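Local coordinates for cycloalternan-forming enzyme (Listeria monocytogenes serovar 1/2a, PDB 5F7U), which is a multidomain glycoside hydrolase family 31 enzyme with a TIM-barrel domain, flanking beta domains and a family 6 carbohydrate-binding module, at residues Asp182-Ser195 and Ile198-Ala210. The protein carries 1 engineered substitution. Residues are numbered along the deposited sequence; the frame is centred on the assembly and turned at random.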
loop_
_atom_site.group_PDB
_atom_site.type_symbol
_atom_site.label_atom_id
_atom_site.label_comp_id
_atom_site.label_asym_id
_atom_site.label_seq_id
_atom_site.Cartn_x
_atom_site.Cartn_y
_atom_site.Cartn_z
ATOM N N ASP A 182 20.898 25.655 -26.413
ATOM C CA ASP A 182 20.387 25.166 -27.694
ATOM C C ASP A 182 21.499 25.237 -28.730
ATOM O O ASP A 182 22.106 26.293 -28.925
ATOM C CB ASP A 182 19.186 26.025 -28.111
ATOM C CG ASP A 182 18.469 25.501 -29.335
ATOM O OD1 ASP A 182 18.714 24.346 -29.746
ATOM O OD2 ASP A 182 17.617 26.242 -29.875
ATOM N N THR A 183 21.785 24.101 -29.363
ATOM C CA THR A 183 22.839 24.000 -30.384
ATOM C C THR A 183 22.273 23.308 -31.628
ATOM O O THR A 183 21.133 22.850 -31.617
ATOM C CB THR A 183 24.085 23.223 -29.871
ATOM O OG1 THR A 183 23.808 21.814 -29.848
ATOM C CG2 THR A 183 24.515 23.688 -28.474
ATOM N N ALA A 184 23.081 23.208 -32.686
ATOM C CA ALA A 184 22.636 22.598 -33.940
ATOM C C ALA A 184 22.164 21.159 -33.759
ATOM O O ALA A 184 21.170 20.746 -34.366
ATOM C CB ALA A 184 23.740 22.669 -34.991
ATOM N N GLU A 185 22.862 20.416 -32.903
ATOM C CA GLU A 185 22.650 18.975 -32.772
ATOM C C GLU A 185 21.876 18.567 -31.522
ATOM O O GLU A 185 21.379 17.448 -31.450
ATOM C CB GLU A 185 23.985 18.222 -32.798
ATOM C CG GLU A 185 24.898 18.572 -33.969
ATOM C CD GLU A 185 25.912 19.679 -33.648
ATOM O OE1 GLU A 185 25.630 20.582 -32.800
ATOM O OE2 GLU A 185 27.014 19.649 -34.258
ATOM N N LYS A 186 21.800 19.462 -30.537
ATOM C CA LYS A 186 21.361 19.083 -29.191
ATOM C C LYS A 186 20.775 20.280 -28.454
ATOM O O LYS A 186 21.208 21.402 -28.656
ATOM C CB LYS A 186 22.578 18.563 -28.429
ATOM C CG LYS A 186 22.286 17.883 -27.110
ATOM C CD LYS A 186 23.606 17.627 -26.405
ATOM C CE LYS A 186 23.369 16.804 -25.156
ATOM N NZ LYS A 186 24.665 16.411 -24.547
ATOM N N VAL A 187 19.784 20.035 -27.599
ATOM C CA VAL A 187 19.322 21.064 -26.665
ATOM C C VAL A 187 19.386 20.467 -25.262
ATOM O O VAL A 187 18.974 19.325 -25.065
ATOM C CB VAL A 187 17.920 21.639 -27.035
ATOM C CG1 VAL A 187 16.875 20.539 -27.210
ATOM C CG2 VAL A 187 17.463 22.684 -26.025
ATOM N N THR A 188 19.944 21.232 -24.323
ATOM C CA THR A 188 20.042 20.807 -22.932
ATOM C C THR A 188 19.259 21.778 -22.078
ATOM O O THR A 188 19.443 22.986 -22.184
ATOM C CB THR A 188 21.508 20.718 -22.472
ATOM O OG1 THR A 188 22.206 19.820 -23.342
ATOM C CG2 THR A 188 21.608 20.217 -21.011
ATOM N N VAL A 189 18.387 21.220 -21.237
ATOM C CA VAL A 189 17.539 21.993 -20.331
ATOM C C VAL A 189 17.950 21.643 -18.910
ATOM O O VAL A 189 17.925 20.476 -18.523
ATOM C CB VAL A 189 16.046 21.711 -20.574
ATOM C CG1 VAL A 189 15.173 22.632 -19.734
ATOM C CG2 VAL A 189 15.723 21.897 -22.054
ATOM N N THR A 190 18.314 22.668 -18.156
ATOM C CA THR A 190 18.939 22.491 -16.856
ATOM C C THR A 190 18.174 23.214 -15.754
ATOM O O THR A 190 17.786 24.370 -15.911
ATOM C CB THR A 190 20.397 22.983 -16.950
ATOM O OG1 THR A 190 21.065 22.187 -17.939
ATOM C CG2 THR A 190 21.125 22.884 -15.610
ATOM N N THR A 191 17.986 22.526 -14.626
ATOM C CA THR A 191 17.563 23.182 -13.385
ATOM C C THR A 191 18.582 22.815 -12.302
ATOM O O THR A 191 19.535 22.068 -12.561
ATOM C CB THR A 191 16.154 22.727 -12.918
ATOM O OG1 THR A 191 16.216 21.350 -12.514
ATOM C CG2 THR A 191 15.097 22.913 -14.006
ATOM N N GLU A 192 18.383 23.316 -11.088
ATOM C CA GLU A 192 19.259 22.906 -9.992
ATOM C C GLU A 192 19.173 21.409 -9.682
ATOM O O GLU A 192 20.085 20.868 -9.064
ATOM C CB GLU A 192 19.038 23.743 -8.744
ATOM C CG GLU A 192 17.608 23.810 -8.236
ATOM C CD GLU A 192 17.448 24.854 -7.131
ATOM O OE1 GLU A 192 17.017 24.483 -6.028
ATOM O OE2 GLU A 192 17.767 26.043 -7.360
ATOM N N ASP A 193 18.112 20.746 -10.157
ATOM C CA ASP A 193 17.922 19.309 -9.882
ATOM C C ASP A 193 18.028 18.351 -11.077
ATOM O O ASP A 193 18.286 17.145 -10.896
ATOM C CB ASP A 193 16.593 19.093 -9.176
ATOM C CG ASP A 193 16.509 19.828 -7.842
ATOM O OD1 ASP A 193 17.515 19.900 -7.089
ATOM O OD2 ASP A 193 15.409 20.313 -7.542
ATOM N N LEU A 194 17.840 18.880 -12.285
ATOM C CA LEU A 194 17.776 18.053 -13.491
ATOM C C LEU A 194 18.614 18.592 -14.645
ATOM O O LEU A 194 18.805 19.806 -14.785
ATOM C CB LEU A 194 16.324 17.893 -13.970
ATOM C CG LEU A 194 15.339 17.072 -13.125
ATOM C CD1 LEU A 194 13.909 17.289 -13.605
ATOM C CD2 LEU A 194 15.705 15.581 -13.113
ATOM N N SER A 195 19.119 17.667 -15.458
ATOM C CA SER A 195 19.746 17.999 -16.714
ATOM C C SER A 195 19.076 17.149 -17.789
ATOM O O SER A 195 19.210 15.919 -17.791
ATOM C CB SER A 195 21.257 17.759 -16.651
ATOM O OG SER A 195 21.846 18.065 -17.913
ATOM N N ILE A 198 18.670 16.490 -24.884
ATOM C CA ILE A 198 17.824 16.083 -26.015
ATOM C C ILE A 198 18.633 16.174 -27.313
ATOM O O ILE A 198 18.957 17.268 -27.756
ATOM C CB ILE A 198 16.541 16.942 -26.108
ATOM C CG1 ILE A 198 15.709 16.818 -24.821
ATOM C CG2 ILE A 198 15.685 16.557 -27.320
ATOM C CD1 ILE A 198 14.861 18.036 -24.572
ATOM N N GLN A 199 18.964 15.024 -27.890
ATOM C CA GLN A 199 19.541 15.007 -29.248
ATOM C C GLN A 199 18.439 15.378 -30.233
ATOM O O GLN A 199 17.274 15.034 -30.011
ATOM C CB GLN A 199 20.169 13.649 -29.589
ATOM C CG GLN A 199 21.442 13.300 -28.802
ATOM C CD GLN A 199 22.635 14.262 -28.991
ATOM O OE1 GLN A 199 22.819 14.887 -30.050
ATOM N NE2 GLN A 199 23.463 14.372 -27.950
ATOM N N LYS A 200 18.791 16.118 -31.287
ATOM C CA LYS A 200 17.786 16.609 -32.221
ATOM C C LYS A 200 17.548 15.725 -33.438
ATOM O O LYS A 200 16.458 15.731 -33.983
ATOM C CB LYS A 200 18.127 18.020 -32.692
ATOM C CG LYS A 200 18.011 19.067 -31.600
ATOM C CD LYS A 200 18.216 20.433 -32.217
ATOM C CE LYS A 200 18.045 21.529 -31.191
ATOM N NZ LYS A 200 18.257 22.850 -31.858
ATOM N N SER A 201 18.560 14.984 -33.878
ATOM C CA SER A 201 18.454 14.230 -35.117
ATOM C C SER A 201 19.180 12.883 -35.018
ATOM O O SER A 201 20.392 12.836 -35.208
ATOM C CB SER A 201 18.978 15.070 -36.291
ATOM O OG SER A 201 18.833 14.365 -37.517
ATOM N N PRO A 202 18.464 11.791 -34.729
ATOM C CA PRO A 202 17.026 11.798 -34.423
ATOM C C PRO A 202 16.742 12.270 -32.994
ATOM O O PRO A 202 17.650 12.252 -32.133
ATOM C CB PRO A 202 16.631 10.327 -34.592
ATOM C CG PRO A 202 17.877 9.576 -34.299
ATOM C CD PRO A 202 18.992 10.417 -34.849
ATOM N N TYR A 203 15.510 12.729 -32.763
ATOM C CA TYR A 203 15.067 13.138 -31.436
ATOM C C TYR A 203 15.298 11.996 -30.442
ATOM O O TYR A 203 14.906 10.875 -30.705
ATOM C CB TYR A 203 13.586 13.551 -31.436
ATOM C CG TYR A 203 12.982 13.474 -30.055
ATOM C CD1 TYR A 203 13.267 14.458 -29.094
ATOM C CD2 TYR A 203 12.182 12.378 -29.681
ATOM C CE1 TYR A 203 12.744 14.361 -27.803
ATOM C CE2 TYR A 203 11.653 12.278 -28.384
ATOM C CZ TYR A 203 11.949 13.269 -27.455
ATOM O OH TYR A 203 11.459 13.180 -26.172
ATOM N N ARG A 204 15.954 12.297 -29.323
ATOM C CA ARG A 204 16.105 11.334 -28.226
ATOM C C ARG A 204 16.404 12.081 -26.945
ATOM O O ARG A 204 17.359 12.884 -26.889
ATOM C CB ARG A 204 17.232 10.325 -28.526
ATOM C CG ARG A 204 17.325 9.228 -27.485
ATOM C CD ARG A 204 18.397 8.204 -27.838
ATOM N NE ARG A 204 18.537 7.331 -26.671
ATOM C CZ ARG A 204 19.474 7.464 -25.738
ATOM N NH1 ARG A 204 20.430 8.391 -25.863
ATOM N NH2 ARG A 204 19.476 6.629 -24.703
ATOM N N MET A 205 15.595 11.808 -25.918
ATOM C CA MET A 205 15.735 12.455 -24.614
ATOM C C MET A 205 16.444 11.553 -23.603
ATOM O O MET A 205 16.118 10.371 -23.494
ATOM C CB MET A 205 14.351 12.803 -24.058
ATOM C CG MET A 205 14.388 13.499 -22.706
ATOM S SD MET A 205 12.761 13.787 -22.011
ATOM C CE MET A 205 12.108 15.029 -23.124
ATOM N N GLU A 206 17.393 12.136 -22.877
ATOM C CA GLU A 206 17.942 11.542 -21.656
ATOM C C GLU A 206 17.638 12.449 -20.486
ATOM O O GLU A 206 17.877 13.660 -20.557
ATOM C CB GLU A 206 19.464 11.393 -21.743
ATOM C CG GLU A 206 19.957 10.461 -22.836
ATOM C CD GLU A 206 21.479 10.365 -22.935
ATOM O OE1 GLU A 206 22.222 11.066 -22.210
ATOM O OE2 GLU A 206 21.940 9.597 -23.796
ATOM N N VAL A 207 17.196 11.849 -19.384
ATOM C CA VAL A 207 16.925 12.606 -18.165
ATOM C C VAL A 207 18.053 12.287 -17.181
ATOM O O VAL A 207 18.259 11.143 -16.817
ATOM C CB VAL A 207 15.537 12.245 -17.581
ATOM C CG1 VAL A 207 15.290 12.988 -16.282
ATOM C CG2 VAL A 207 14.447 12.614 -18.593
ATOM N N HIS A 208 18.786 13.320 -16.785
ATOM C CA HIS A 208 19.876 13.187 -15.847
ATOM C C HIS A 208 19.564 14.017 -14.600
ATOM O O HIS A 208 18.795 14.997 -14.648
ATOM C CB HIS A 208 21.192 13.727 -16.453
ATOM C CG HIS A 208 21.680 12.980 -17.659
ATOM N ND1 HIS A 208 22.771 12.142 -17.617
ATOM C CD2 HIS A 208 21.248 12.966 -18.943
ATOM C CE1 HIS A 208 22.987 11.630 -18.818
ATOM N NE2 HIS A 208 22.080 12.116 -19.643
ATOM N N GLN A 209 20.159 13.622 -13.483
ATOM C CA GLN A 209 20.257 14.507 -12.329
ATOM C C GLN A 209 21.183 15.647 -12.721
ATOM O O GLN A 209 21.947 15.534 -13.686
ATOM C CB GLN A 209 20.830 13.779 -11.117
ATOM C CG GLN A 209 19.844 12.840 -10.451
ATOM C CD GLN A 209 20.471 11.990 -9.356
ATOM O OE1 GLN A 209 21.691 11.925 -9.212
ATOM N NE2 GLN A 209 19.634 11.315 -8.593
ATOM N N ALA A 210 21.117 16.746 -11.970
ATOM C CA ALA A 210 21.953 17.915 -12.267
ATOM C C ALA A 210 23.457 17.632 -12.226
ATOM O O ALA A 210 24.220 18.299 -12.919
ATOM C CB ALA A 210 21.588 19.068 -11.353
HETATM O O HOH W 1 16.225 25.671 -32.252
HETATM O O HOH W 2 21.391 15.147 -33.164
#
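Lys200 NZ closes one end of this pair of consecutive antiparallel hairpins, lying 2.6 Å from Asp182 OD1 in a salt bridge and donating to Thr183 O at 2.9 Å. Its chain, extended beyond CG (chi3 177°), runs past the carbonyls of the 183-185 turn, with Val124 and Val127 of strand 106-129 against it; the side chains of Lys200 and Asp182 cross at about a right angle, and NZ meets the syn lone pair of OD1. A water donates to Asp182 OD2 and bonds only weakly to NZ. The same lysine's backbone N donates to Glu185 O; a second water, accepting from Ser201 N, can also donate to Glu185 O, though it has other acceptors in reach. Inside the turn, Thr183 N and Thr183 OG1 both donate to Lys186 O. Val187 and Ile198 then exchange two backbone bonds, while Val187 CG1 packs 3.8 Å from Ile198 CB. At the other end, Ser195 N donates to His208 O at 174°. His208 NE2 donates in the ring plane to Glu206 OE1 (2.8 Å), and His208 ND1 is hydrogen-bonded to Gly212 O. Within this galactose mutarotase-like domain, the chemistry implies an ammonium held by carboxylate and carbonyl, and an imidazole that two oxygen acceptors may well keep doubly protonated.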